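Local coordinates for probable outer membrane protein (PDB 3DWO), which probably carries long-chain fatty acids or other hydrophobic compounds across the outer membrane, as a beta-barrel channel of the FadL family, at residues S28-N33 with F101-I106; R109-L114 with S149-V154; Q175-Y180 with A201-K206; Y244-H249 with L270-G275. All coordinates share one frame; numbering follows the deposited sequence.

Interaction 1: S28-N33 with F101-I106; sequences SAAFNN and FLVVPI. With C8E ((hydroxyethyloxy)tri(ethyloxy)octane), chain L.
Ser28 O, the carbonyl of the residue whose CA sits on the Phe101 ring, accepts two backbone donors. Phe31 N and Asn32 N each lie 3.2 Å from Ser28 O, and both bonds belong to the short, weakly bonded helix 29-32. The contact with strand 93-105 itself is made by apolar packing. Ser28 CA stands over the middle of one face of the Phe101 ring, 3.4 Å from its centroid and only 4° off the normal, a CH-pi contact. Ser28 CB reaches further along the ring, 3.6 Å from Phe101 CE2. Phe101 CG is anti to its own carbonyl carbon (chi1 -63°), which brings one ring face against Ser28 CA. Phe31 CB meets the same ring at its edge, 4.1 Å from Phe101 CE1. Ala30 CB packs 4.2 Å from Val103 CG2. The polar tips are held by others: Ser28 OG by Asp26, Asn32 OD1 by Thr7. A bound detergent tail also touches the Phe101 backbone N. The short helix packs on the inner side of the barrel wall. Phe31 meets Phe215 and His233 edge-to-face, Ala30 O bonds to Ser149 of strand 138-153, and strand 93-105 runs between strands 44-63 and 110-125.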
# COMPACT_ATOMS: atom_id res chain seq x y z
N SER A 28 -20.48 0.08 2.31
CA SER A 28 -19.16 -0.06 1.69
C SER A 28 -19.31 -0.63 0.28
O SER A 28 -18.35 -0.63 -0.50
CB SER A 28 -18.26 -0.98 2.52
OG SER A 28 -18.76 -2.30 2.52
N ALA A 29 -20.50 -1.12 -0.04
CA ALA A 29 -20.76 -1.69 -1.35
C ALA A 29 -20.64 -0.62 -2.44
O ALA A 29 -20.40 -0.93 -3.60
CB ALA A 29 -22.16 -2.30 -1.39
N ALA A 30 -20.80 0.64 -2.06
CA ALA A 30 -20.71 1.74 -3.01
C ALA A 30 -19.39 1.68 -3.80
O ALA A 30 -19.31 2.17 -4.93
CB ALA A 30 -20.82 3.07 -2.29
N PHE A 31 -18.37 1.06 -3.22
CA PHE A 31 -17.08 0.95 -3.90
C PHE A 31 -16.64 -0.49 -4.15
O PHE A 31 -16.32 -0.86 -5.28
CB PHE A 31 -16.00 1.67 -3.08
CG PHE A 31 -14.61 1.52 -3.64
CD1 PHE A 31 -14.26 2.12 -4.84
CD2 PHE A 31 -13.66 0.76 -2.96
CE1 PHE A 31 -12.97 1.96 -5.37
CE2 PHE A 31 -12.37 0.60 -3.48
CZ PHE A 31 -12.03 1.20 -4.68
N ASN A 32 -16.64 -1.30 -3.10
CA ASN A 32 -16.21 -2.69 -3.18
C ASN A 32 -16.97 -3.56 -4.18
O ASN A 32 -16.35 -4.32 -4.94
CB ASN A 32 -16.21 -3.27 -1.77
CG ASN A 32 -15.27 -2.51 -0.83
OD1 ASN A 32 -14.09 -2.34 -1.14
ND2 ASN A 32 -15.79 -2.04 0.30
N ASN A 33 -18.29 -3.48 -4.18
CA ASN A 33 -19.10 -4.22 -5.16
C ASN A 33 -20.38 -3.42 -5.29
O ASN A 33 -21.35 -3.66 -4.57
CB ASN A 33 -19.41 -5.65 -4.71
CG ASN A 33 -19.92 -6.51 -5.87
OD1 ASN A 33 -20.71 -6.05 -6.70
ND2 ASN A 33 -19.46 -7.76 -5.93
N PHE A 101 -18.84 6.28 3.14
CA PHE A 101 -19.73 5.62 2.19
C PHE A 101 -21.14 6.20 2.27
O PHE A 101 -21.66 6.49 3.35
CB PHE A 101 -19.80 4.12 2.46
CG PHE A 101 -18.49 3.41 2.28
CD1 PHE A 101 -17.94 3.25 1.01
CD2 PHE A 101 -17.81 2.87 3.37
CE1 PHE A 101 -16.73 2.58 0.83
CE2 PHE A 101 -16.61 2.20 3.21
CZ PHE A 101 -16.06 2.05 1.93
N LEU A 102 -21.75 6.36 1.10
CA LEU A 102 -23.10 6.87 1.02
C LEU A 102 -23.84 6.10 -0.06
O LEU A 102 -23.37 5.97 -1.19
CB LEU A 102 -23.09 8.37 0.68
CG LEU A 102 -24.47 8.98 0.44
CD1 LEU A 102 -25.31 8.87 1.70
CD2 LEU A 102 -24.30 10.44 0.04
N VAL A 103 -25.00 5.55 0.30
CA VAL A 103 -25.81 4.80 -0.65
C VAL A 103 -27.20 5.41 -0.68
O VAL A 103 -27.86 5.56 0.35
CB VAL A 103 -25.90 3.32 -0.26
CG1 VAL A 103 -26.83 2.60 -1.23
CG2 VAL A 103 -24.52 2.69 -0.30
N VAL A 104 -27.65 5.75 -1.89
CA VAL A 104 -28.95 6.36 -2.09
C VAL A 104 -29.75 5.66 -3.18
O VAL A 104 -29.50 5.87 -4.37
CB VAL A 104 -28.80 7.84 -2.49
CG1 VAL A 104 -30.17 8.48 -2.66
CG2 VAL A 104 -27.98 8.59 -1.46
N PRO A 105 -30.71 4.81 -2.79
CA PRO A 105 -31.50 4.12 -3.82
C PRO A 105 -32.32 5.15 -4.61
O PRO A 105 -32.95 6.04 -4.03
CB PRO A 105 -32.37 3.16 -3.01
CG PRO A 105 -32.50 3.84 -1.68
CD PRO A 105 -31.10 4.37 -1.44
N ILE A 106 -32.28 5.05 -5.94
CA ILE A 106 -32.98 5.98 -6.81
C ILE A 106 -34.37 5.47 -7.16
O ILE A 106 -35.38 6.09 -6.81
CB ILE A 106 -32.20 6.19 -8.13
CG1 ILE A 106 -30.77 6.60 -7.82
CG2 ILE A 106 -32.88 7.26 -8.97
CD1 ILE A 106 -29.88 6.69 -9.05
C1 C8E L . -17.81 10.94 -0.30
C2 C8E L . -18.93 10.62 0.57
C3 C8E L . -18.56 10.15 1.90
C4 C8E L . -19.79 9.94 2.64
C5 C8E L . -19.72 10.71 3.91
C6 C8E L . -20.83 10.36 4.77

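Interaction 2: R109-L114 with S149-V154; sequences RFAFGL and SLSFKV
Different first torsions bring the Phe110 and Phe152 rings together. Phe110 CG is anti to its carbonyl carbon (chi1 -73°), while Phe152 CG is anti to its backbone N (chi1 177°). The two rings come together obliquely, with planes 48° apart. Phe152 CD2 lies over one face of the Phe110 ring, toward its rim, 3.3 Å from Phe110 CZ. Phe112 and Leu150 continue this face; Leu150 CD1 reaches the edge of the Phe112 ring, 4.0 Å from Phe112 CD1. At the strand end the bent Arg109 chain runs alongside Phe152. Its guanidinium is nearly perpendicular to that ring and has Lys153 O over its own face. The backbones form an antiparallel ladder. Lys153 N bonds to Arg109 O at 3.0 Å, and Ser149 N to Gly113 O at 2.7 Å. The Ala111 N to Ser151 O bond is weak, at 3.4 Å. A water links Arg109 O to Ser151 OG. Ala111 and Ser151 share the other face, where Ala111 CB is 3.1 Å from Ser151 OG. Ser149 OG is held by Ala30. The chemistry is two-sided: bulky apolar groups on one face, as suits a lipid-facing barrel wall, and small or hydroxyl groups on the other.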
# COMPACT_ATOMS: atom_id res chain seq x y z
N ARG A 109 -35.00 0.01 -9.23
CA ARG A 109 -34.06 -0.66 -10.13
C ARG A 109 -32.68 -0.03 -10.06
O ARG A 109 -31.68 -0.66 -10.41
CB ARG A 109 -34.59 -0.57 -11.56
CG ARG A 109 -36.02 -1.06 -11.72
CD ARG A 109 -36.08 -2.56 -11.94
NE ARG A 109 -35.64 -2.91 -13.29
CZ ARG A 109 -35.69 -4.14 -13.81
NH1 ARG A 109 -36.15 -5.15 -13.09
NH2 ARG A 109 -35.27 -4.35 -15.05
N PHE A 110 -32.61 1.21 -9.58
CA PHE A 110 -31.36 1.94 -9.50
C PHE A 110 -30.99 2.49 -8.13
O PHE A 110 -31.85 2.93 -7.36
CB PHE A 110 -31.39 3.11 -10.49
CG PHE A 110 -31.25 2.70 -11.93
CD1 PHE A 110 -30.01 2.38 -12.46
CD2 PHE A 110 -32.37 2.68 -12.76
CE1 PHE A 110 -29.88 2.05 -13.80
CE2 PHE A 110 -32.25 2.34 -14.11
CZ PHE A 110 -31.00 2.03 -14.63
N ALA A 111 -29.69 2.47 -7.84
CA ALA A 111 -29.14 2.97 -6.59
C ALA A 111 -27.87 3.74 -6.93
O ALA A 111 -27.19 3.43 -7.90
CB ALA A 111 -28.82 1.83 -5.64
N PHE A 112 -27.56 4.75 -6.12
CA PHE A 112 -26.38 5.58 -6.34
C PHE A 112 -25.41 5.44 -5.17
O PHE A 112 -25.82 5.41 -4.02
CB PHE A 112 -26.81 7.04 -6.48
CG PHE A 112 -25.68 7.98 -6.74
CD1 PHE A 112 -24.93 7.87 -7.91
CD2 PHE A 112 -25.39 9.00 -5.84
CE1 PHE A 112 -23.90 8.78 -8.19
CE2 PHE A 112 -24.37 9.91 -6.11
CZ PHE A 112 -23.62 9.80 -7.28
N GLY A 113 -24.12 5.36 -5.48
CA GLY A 113 -23.12 5.21 -4.44
C GLY A 113 -22.00 6.24 -4.50
O GLY A 113 -21.48 6.56 -5.57
N LEU A 114 -21.61 6.73 -3.33
CA LEU A 114 -20.55 7.73 -3.19
C LEU A 114 -19.61 7.26 -2.09
O LEU A 114 -20.06 6.70 -1.09
CB LEU A 114 -21.16 9.07 -2.79
CG LEU A 114 -21.03 10.27 -3.72
CD1 LEU A 114 -21.29 9.86 -5.15
CD2 LEU A 114 -22.01 11.36 -3.28
N SER A 149 -20.79 5.54 -8.00
CA SER A 149 -21.19 4.28 -8.62
C SER A 149 -22.69 4.16 -8.81
O SER A 149 -23.48 4.90 -8.21
CB SER A 149 -20.69 3.09 -7.80
OG SER A 149 -21.27 3.08 -6.51
N LEU A 150 -23.08 3.19 -9.63
CA LEU A 150 -24.48 2.97 -9.94
C LEU A 150 -24.76 1.47 -9.98
O LEU A 150 -23.93 0.69 -10.45
CB LEU A 150 -24.79 3.58 -11.30
CG LEU A 150 -26.18 4.15 -11.56
CD1 LEU A 150 -26.46 5.28 -10.57
CD2 LEU A 150 -26.25 4.66 -13.00
N SER A 151 -25.92 1.06 -9.47
CA SER A 151 -26.29 -0.35 -9.50
C SER A 151 -27.61 -0.51 -10.24
O SER A 151 -28.48 0.36 -10.19
CB SER A 151 -26.43 -0.91 -8.09
OG SER A 151 -27.55 -0.36 -7.44
N PHE A 152 -27.75 -1.63 -10.94
CA PHE A 152 -28.96 -1.92 -11.69
C PHE A 152 -29.46 -3.32 -11.37
O PHE A 152 -28.76 -4.31 -11.60
CB PHE A 152 -28.71 -1.79 -13.19
CG PHE A 152 -29.90 -2.14 -14.04
CD1 PHE A 152 -29.94 -3.35 -14.73
CD2 PHE A 152 -30.99 -1.28 -14.13
CE1 PHE A 152 -31.05 -3.69 -15.52
CE2 PHE A 152 -32.10 -1.61 -14.91
CZ PHE A 152 -32.13 -2.81 -15.60
N LYS A 153 -30.68 -3.41 -10.84
CA LYS A 153 -31.26 -4.70 -10.51
C LYS A 153 -31.90 -5.34 -11.74
O LYS A 153 -32.83 -4.79 -12.33
CB LYS A 153 -32.30 -4.54 -9.39
CG LYS A 153 -32.87 -5.85 -8.91
CD LYS A 153 -33.30 -5.80 -7.45
CE LYS A 153 -34.45 -4.83 -7.23
NZ LYS A 153 -34.87 -4.81 -5.80
N VAL A 154 -31.38 -6.50 -12.13
CA VAL A 154 -31.90 -7.23 -13.29
C VAL A 154 -33.07 -8.11 -12.86
O VAL A 154 -34.11 -8.13 -13.51
CB VAL A 154 -30.81 -8.13 -13.90
CG1 VAL A 154 -31.36 -8.86 -15.12
CG2 VAL A 154 -29.59 -7.30 -14.27
O HOH W 1 -30.10 -1.05 -8.00

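Interaction 3: Q175-Y180 with A201-K206. With C8E ((hydroxyethyloxy)tri(ethyloxy)octane), chain C; C8E ((hydroxyethyloxy)tri(ethyloxy)octane), chain D.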
# COMPACT_ATOMS: atom_id res chain seq x y z
N GLN A 175 16.93 8.14 -0.60
CA GLN A 175 17.88 7.05 -0.56
C GLN A 175 19.26 7.67 -0.72
O GLN A 175 19.40 8.69 -1.39
CB GLN A 175 17.56 6.10 -1.73
CG GLN A 175 18.56 5.00 -2.03
CD GLN A 175 18.06 4.10 -3.15
OE1 GLN A 175 17.07 4.40 -3.80
NE2 GLN A 175 18.76 2.99 -3.38
N ASN A 176 20.26 7.08 -0.08
CA ASN A 176 21.61 7.61 -0.18
C ASN A 176 22.24 7.18 -1.49
O ASN A 176 22.02 6.06 -1.95
CB ASN A 176 22.47 7.08 0.96
CG ASN A 176 23.90 7.60 0.88
OD1 ASN A 176 24.13 8.80 1.00
ND2 ASN A 176 24.85 6.69 0.66
N LEU A 177 23.02 8.08 -2.08
CA LEU A 177 23.72 7.79 -3.32
C LEU A 177 25.20 7.99 -3.02
O LEU A 177 25.59 8.97 -2.37
CB LEU A 177 23.34 8.75 -4.45
CG LEU A 177 21.89 8.91 -4.91
CD1 LEU A 177 21.91 9.76 -6.18
CD2 LEU A 177 21.23 7.56 -5.18
N ASP A 178 26.01 7.06 -3.50
CA ASP A 178 27.46 7.09 -3.31
C ASP A 178 28.09 7.16 -4.72
O ASP A 178 28.37 6.12 -5.33
CB ASP A 178 27.87 5.80 -2.60
CG ASP A 178 29.33 5.76 -2.26
OD1 ASP A 178 30.11 6.51 -2.88
OD2 ASP A 178 29.70 4.96 -1.37
N LEU A 179 28.30 8.37 -5.23
CA LEU A 179 28.87 8.55 -6.58
C LEU A 179 30.18 7.81 -6.86
O LEU A 179 30.37 7.29 -7.96
CB LEU A 179 29.07 10.04 -6.90
CG LEU A 179 27.89 11.00 -6.93
CD1 LEU A 179 28.22 12.14 -7.89
CD2 LEU A 179 26.63 10.30 -7.39
N TYR A 180 31.10 7.79 -5.90
CA TYR A 180 32.36 7.09 -6.11
C TYR A 180 32.12 5.59 -6.28
O TYR A 180 32.75 4.95 -7.13
CB TYR A 180 33.31 7.31 -4.93
CG TYR A 180 34.23 8.50 -5.10
CD1 TYR A 180 35.07 8.61 -6.21
CD2 TYR A 180 34.26 9.51 -4.14
CE1 TYR A 180 35.91 9.71 -6.36
CE2 TYR A 180 35.10 10.61 -4.29
CZ TYR A 180 35.92 10.70 -5.40
OH TYR A 180 36.74 11.79 -5.55
N ALA A 201 25.21 11.62 -0.77
CA ALA A 201 24.17 12.62 -0.94
C ALA A 201 22.83 11.91 -0.83
O ALA A 201 22.69 10.75 -1.24
CB ALA A 201 24.31 13.28 -2.29
N LEU A 202 21.85 12.58 -0.24
CA LEU A 202 20.53 12.00 -0.11
C LEU A 202 19.69 12.35 -1.32
O LEU A 202 19.41 13.53 -1.59
CB LEU A 202 19.84 12.51 1.15
CG LEU A 202 18.46 11.88 1.41
CD1 LEU A 202 18.64 10.44 1.86
CD2 LEU A 202 17.72 12.68 2.48
N MET A 203 19.32 11.33 -2.08
CA MET A 203 18.48 11.50 -3.26
C MET A 203 17.05 11.57 -2.73
O MET A 203 16.66 10.75 -1.90
CB MET A 203 18.65 10.29 -4.18
CG MET A 203 17.55 10.14 -5.20
SD MET A 203 17.58 11.46 -6.40
CE MET A 203 18.36 10.63 -7.78
N ARG A 204 16.28 12.54 -3.19
CA ARG A 204 14.89 12.72 -2.75
C ARG A 204 13.95 12.87 -3.93
O ARG A 204 14.15 13.72 -4.79
CB ARG A 204 14.77 13.95 -1.85
CG ARG A 204 15.60 13.86 -0.57
CD ARG A 204 15.39 15.06 0.37
NE ARG A 204 15.92 16.31 -0.17
CZ ARG A 204 16.14 17.40 0.55
NH1 ARG A 204 15.88 17.40 1.86
NH2 ARG A 204 16.62 18.50 -0.03
N VAL A 205 12.91 12.04 -3.97
CA VAL A 205 11.94 12.10 -5.07
C VAL A 205 10.55 12.34 -4.50
O VAL A 205 10.08 11.59 -3.64
CB VAL A 205 11.94 10.77 -5.88
CG1 VAL A 205 11.09 10.92 -7.13
CG2 VAL A 205 13.37 10.38 -6.24
N LYS A 206 9.89 13.38 -4.99
CA LYS A 206 8.55 13.74 -4.53
C LYS A 206 7.66 13.87 -5.77
O LYS A 206 7.88 14.74 -6.61
CB LYS A 206 8.59 15.07 -3.77
CG LYS A 206 7.23 15.60 -3.39
CD LYS A 206 6.74 15.02 -2.08
CE LYS A 206 7.37 15.76 -0.91
NZ LYS A 206 6.91 17.19 -0.85
C1 C8E C . 19.96 7.50 -9.15
C2 C8E C . 21.09 7.19 -10.01
C3 C8E C . 22.34 7.81 -9.60
C4 C8E C . 23.32 7.52 -10.63
C5 C8E C . 24.65 7.94 -10.14
C6 C8E C . 25.67 7.57 -11.09
C7 C8E C . 26.81 8.29 -10.54
C8 C8E C . 27.94 8.07 -11.44
O9 C8E C . 29.28 8.51 -11.30
C10 C8E C . 29.56 9.89 -11.22
C11 C8E C . 31.04 9.98 -11.11
O12 C8E C . 31.46 10.52 -9.85
C13 C8E C . 32.89 10.41 -9.61
C14 C8E C . 33.67 10.93 -8.38
O15 C8E C . 33.23 11.48 -7.09
C16 C8E C . 33.08 12.90 -7.17
C17 C8E C . 34.34 13.72 -6.82
O18 C8E C . 34.61 15.02 -7.38
C19 C8E C . 35.37 14.96 -8.61
C20 C8E C . 35.47 16.14 -9.64
O21 C8E C . 35.86 15.84 -10.99
C1 C8E D . 9.53 -4.51 -2.21
C2 C8E D . 9.75 -3.07 -2.32
C3 C8E D . 8.94 -2.39 -3.32
C4 C8E D . 9.23 -0.97 -3.21
C5 C8E D . 8.12 -0.20 -3.82
C6 C8E D . 8.12 1.16 -3.34
C7 C8E D . 7.38 1.81 -4.41
C8 C8E D . 6.48 2.84 -3.83
O9 C8E D . 6.35 4.19 -4.23
C10 C8E D . 7.48 5.04 -4.17
C11 C8E D . 7.02 6.37 -4.67
O12 C8E D . 7.33 6.52 -6.06
C13 C8E D . 8.33 7.54 -6.39
C14 C8E D . 9.88 7.34 -6.36
O15 C8E D . 10.91 7.63 -7.36
C16 C8E D . 11.16 6.51 -8.22
C17 C8E D . 12.26 5.55 -7.74
O18 C8E D . 13.23 5.90 -6.72
C19 C8E D . 14.44 6.50 -7.26
C20 C8E D . 15.88 5.92 -6.99
O21 C8E D . 16.65 6.44 -5.89
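Leu177 and Met203 meet across an antiparallel pair of barrel strands, where the FadL-type wall turns into an extended loop carrying helix 179-184. The two side chains lie at a slant to each other. Leu177 CG rests 3.6 Å from Met203 CB, and the bent Met203 chain brings CE to C1 of the chain C detergent, still close to Leu177 CD1. Leu177 turns its CD1 and CD2 toward the same octyl tail, so both residues line one greasy surface. Gln175 points to this face as well, and its chain is extended (chi1 171°, chi2 176°). Its OE1 accepts from O21 of the chain D detergent at 3.0 Å and also from Arg372; its NE2 bonds to the backbone of Asp134. On the reverse face Asn176 and Leu202 are paired, and Asn176 ND2 is taken by Asp134.

Four backbone bonds join the strands. Met203 N to Gln175 O is the shortest, at 2.7 Å, and Leu177 N bonds to Ala201 O at 2.8 Å. Past Leu177 the pairing stops. Asp178 takes the N-cap position, its OD1 accepting from Ala181 N. The ether chain of the chain C detergent passes over one face of the Tyr180 ring. Its ether atom O15 sits 3.2 Å above the plane of that ring, over its centre.

Interaction 4: Y244-H249 with L270-G275. With C8E ((hydroxyethyloxy)tri(ethyloxy)octane), chain C.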
# COMPACT_ATOMS: atom_id res chain seq x y z
N TYR A 244 13.01 15.74 -8.23
CA TYR A 244 13.98 14.99 -7.45
C TYR A 244 15.10 15.98 -7.20
O TYR A 244 15.33 16.89 -8.00
CB TYR A 244 14.52 13.75 -8.20
CG TYR A 244 15.63 14.02 -9.21
CD1 TYR A 244 16.92 14.34 -8.80
CD2 TYR A 244 15.38 13.94 -10.59
CE1 TYR A 244 17.94 14.58 -9.73
CE2 TYR A 244 16.39 14.18 -11.53
CZ TYR A 244 17.66 14.50 -11.09
OH TYR A 244 18.66 14.73 -12.01
N ASN A 245 15.79 15.83 -6.08
CA ASN A 245 16.90 16.70 -5.76
C ASN A 245 17.85 15.88 -4.92
O ASN A 245 17.45 14.88 -4.31
CB ASN A 245 16.43 17.95 -5.01
CG ASN A 245 16.08 17.68 -3.56
OD1 ASN A 245 16.96 17.52 -2.72
ND2 ASN A 245 14.79 17.63 -3.26
N LEU A 246 19.12 16.27 -4.91
CA LEU A 246 20.12 15.56 -4.14
C LEU A 246 20.59 16.49 -3.04
O LEU A 246 21.01 17.61 -3.32
CB LEU A 246 21.30 15.17 -5.03
CG LEU A 246 21.09 14.20 -6.19
CD1 LEU A 246 19.99 14.70 -7.10
CD2 LEU A 246 22.38 14.07 -6.97
N TYR A 247 20.50 16.03 -1.80
CA TYR A 247 20.98 16.82 -0.68
C TYR A 247 22.35 16.28 -0.31
O TYR A 247 22.45 15.29 0.42
CB TYR A 247 20.03 16.71 0.52
CG TYR A 247 20.69 17.12 1.82
CD1 TYR A 247 21.47 18.27 1.89
CD2 TYR A 247 20.58 16.33 2.96
CE1 TYR A 247 22.15 18.62 3.06
CE2 TYR A 247 21.25 16.67 4.14
CZ TYR A 247 22.03 17.82 4.18
OH TYR A 247 22.73 18.13 5.32
N ASP A 248 23.39 16.91 -0.83
CA ASP A 248 24.76 16.47 -0.56
C ASP A 248 25.28 16.92 0.81
O ASP A 248 25.04 18.04 1.24
CB ASP A 248 25.71 16.99 -1.64
CG ASP A 248 25.71 18.51 -1.74
OD1 ASP A 248 26.81 19.10 -1.71
OD2 ASP A 248 24.62 19.11 -1.86
N HIS A 249 26.00 16.02 1.47
CA HIS A 249 26.62 16.28 2.78
C HIS A 249 27.93 15.52 2.62
O HIS A 249 28.29 14.63 3.40
CB HIS A 249 25.75 15.73 3.91
CG HIS A 249 25.15 14.38 3.63
ND1 HIS A 249 25.64 13.22 4.20
CD2 HIS A 249 24.09 14.02 2.87
CE1 HIS A 249 24.89 12.20 3.81
NE2 HIS A 249 23.95 12.65 3.01
N LEU A 270 23.09 8.95 -19.21
CA LEU A 270 22.59 9.42 -17.94
C LEU A 270 22.76 10.93 -17.82
O LEU A 270 23.85 11.47 -18.06
CB LEU A 270 23.33 8.73 -16.78
CG LEU A 270 23.04 9.26 -15.37
CD1 LEU A 270 21.56 9.11 -15.05
CD2 LEU A 270 23.88 8.50 -14.34
N ASP A 271 21.68 11.61 -17.46
CA ASP A 271 21.72 13.06 -17.28
C ASP A 271 21.31 13.38 -15.84
O ASP A 271 20.16 13.76 -15.59
CB ASP A 271 20.79 13.77 -18.25
CG ASP A 271 20.57 15.23 -17.88
OD1 ASP A 271 21.58 15.96 -17.69
OD2 ASP A 271 19.40 15.66 -17.76
N LEU A 272 22.24 13.22 -14.91
CA LEU A 272 21.97 13.49 -13.51
C LEU A 272 22.36 14.92 -13.12
O LEU A 272 23.43 15.41 -13.49
CB LEU A 272 22.72 12.49 -12.63
CG LEU A 272 22.46 12.61 -11.13
CD1 LEU A 272 21.01 12.21 -10.83
CD2 LEU A 272 23.43 11.71 -10.37
N ARG A 273 21.48 15.58 -12.37
CA ARG A 273 21.72 16.95 -11.92
C ARG A 273 21.48 17.05 -10.42
O ARG A 273 21.09 16.06 -9.79
CB ARG A 273 20.79 17.90 -12.67
CG ARG A 273 20.88 17.79 -14.19
CD ARG A 273 19.78 18.59 -14.87
NE ARG A 273 19.80 18.44 -16.32
CZ ARG A 273 18.91 18.99 -17.15
NH1 ARG A 273 17.91 19.72 -16.66
NH2 ARG A 273 19.02 18.80 -18.46
N MET A 274 21.70 18.23 -9.85
CA MET A 274 21.49 18.39 -8.42
C MET A 274 19.99 18.44 -8.12
O MET A 274 19.57 18.27 -6.97
CB MET A 274 22.18 19.67 -7.90
CG MET A 274 23.70 19.56 -7.85
SD MET A 274 24.27 18.10 -6.92
CE MET A 274 24.05 18.67 -5.23
N GLY A 275 19.20 18.65 -9.16
CA GLY A 275 17.76 18.72 -9.03
C GLY A 275 17.11 18.88 -10.39
O GLY A 275 17.68 19.52 -11.27
C1 C8E C . 19.96 7.50 -9.15
C2 C8E C . 21.09 7.19 -10.01
C3 C8E C . 22.34 7.81 -9.60
C4 C8E C . 23.32 7.52 -10.63
C5 C8E C . 24.65 7.94 -10.14
C6 C8E C . 25.67 7.57 -11.09
C7 C8E C . 26.81 8.29 -10.54
C8 C8E C . 27.94 8.07 -11.44
O9 C8E C . 29.28 8.51 -11.30
C10 C8E C . 29.56 9.89 -11.22
C11 C8E C . 31.04 9.98 -11.11
O12 C8E C . 31.46 10.52 -9.85
C13 C8E C . 32.89 10.41 -9.61
C14 C8E C . 33.67 10.93 -8.38
O15 C8E C . 33.23 11.48 -7.09
C16 C8E C . 33.08 12.90 -7.17
C17 C8E C . 34.34 13.72 -6.82
O18 C8E C . 34.61 15.02 -7.38
C19 C8E C . 35.37 14.96 -8.61
C20 C8E C . 35.47 16.14 -9.64
O21 C8E C . 35.86 15.84 -10.99
O HOH W 2 17.68 15.23 -14.57
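Tyr244 OH accepts a hydrogen bond from Arg273 N at 3.0 Å, with an N-H...O angle of 158°. Tyr244 has CG between its backbone N and carbonyl carbon (chi1 81°), which swings the ring across to the segment 270-275. Arg273 O lies at the edge of the same ring, in its plane, 3.5 Å from Tyr244 CE1. Leu272 CD1 comes in obliquely, 3.6 Å from Tyr244 OH. A second polar link is made by the backbone: Leu246 N bonds to Met274 O at 2.9 Å. Leu246 CD1 presses against Arg273 O at 3.2 Å. Met274 folds back along its bent chain, and its CE stands 3.4 Å from Asp248 OD2.

Asn245 and Gly275 form a single antiparallel, non-hydrogen-bonded pair. Their CA atoms are only 3.9 Å apart, and Gly275 CA leans on Tyr244 O in a CA-H...O contact.

Further out, a water bridges Tyr244 OH and Asp271 O, so the hydroxyl has two polar partners. Arg273 forms a salt bridge with Asp271, at 3.2 Å between Arg273 NE and Asp271 OD2. Leu270 and Leu272 turn methyl groups to the octyl tail of a bound detergent molecule.

The loop before strand 275-281 thus docks on the end of strand 226-248 and starts the antiparallel pairing of these two strands. Asn245 OD1 is held by Arg204 of strand 201-220. Helix 253-259 packs on Leu246 and Met274, and strand 275-281 carries on the pairing with strand 226-248 through Ala276.

In the fold
The four contacts form two pairs, about 44 to 50 Å apart between centres, on opposite sides of the chain's centre. Interactions 1 and 2 touch, and their strands 93-105 and 110-125 are neighbours. Interactions 3 and 4 sit on neighbouring strands 201-220 and 226-248 and touch the same detergent. Interactions 1 and 3 are buried; 2 and 4 are partly buried. Chemistry follows place. The short inner helix of interaction 1 packs by CH-pi and apolar contacts. Interactions 2 and 3 are backbone ladders. Interaction 4 joins a loop to a strand through a tyrosine hydroxyl, one backbone bond and leucine and methionine packing.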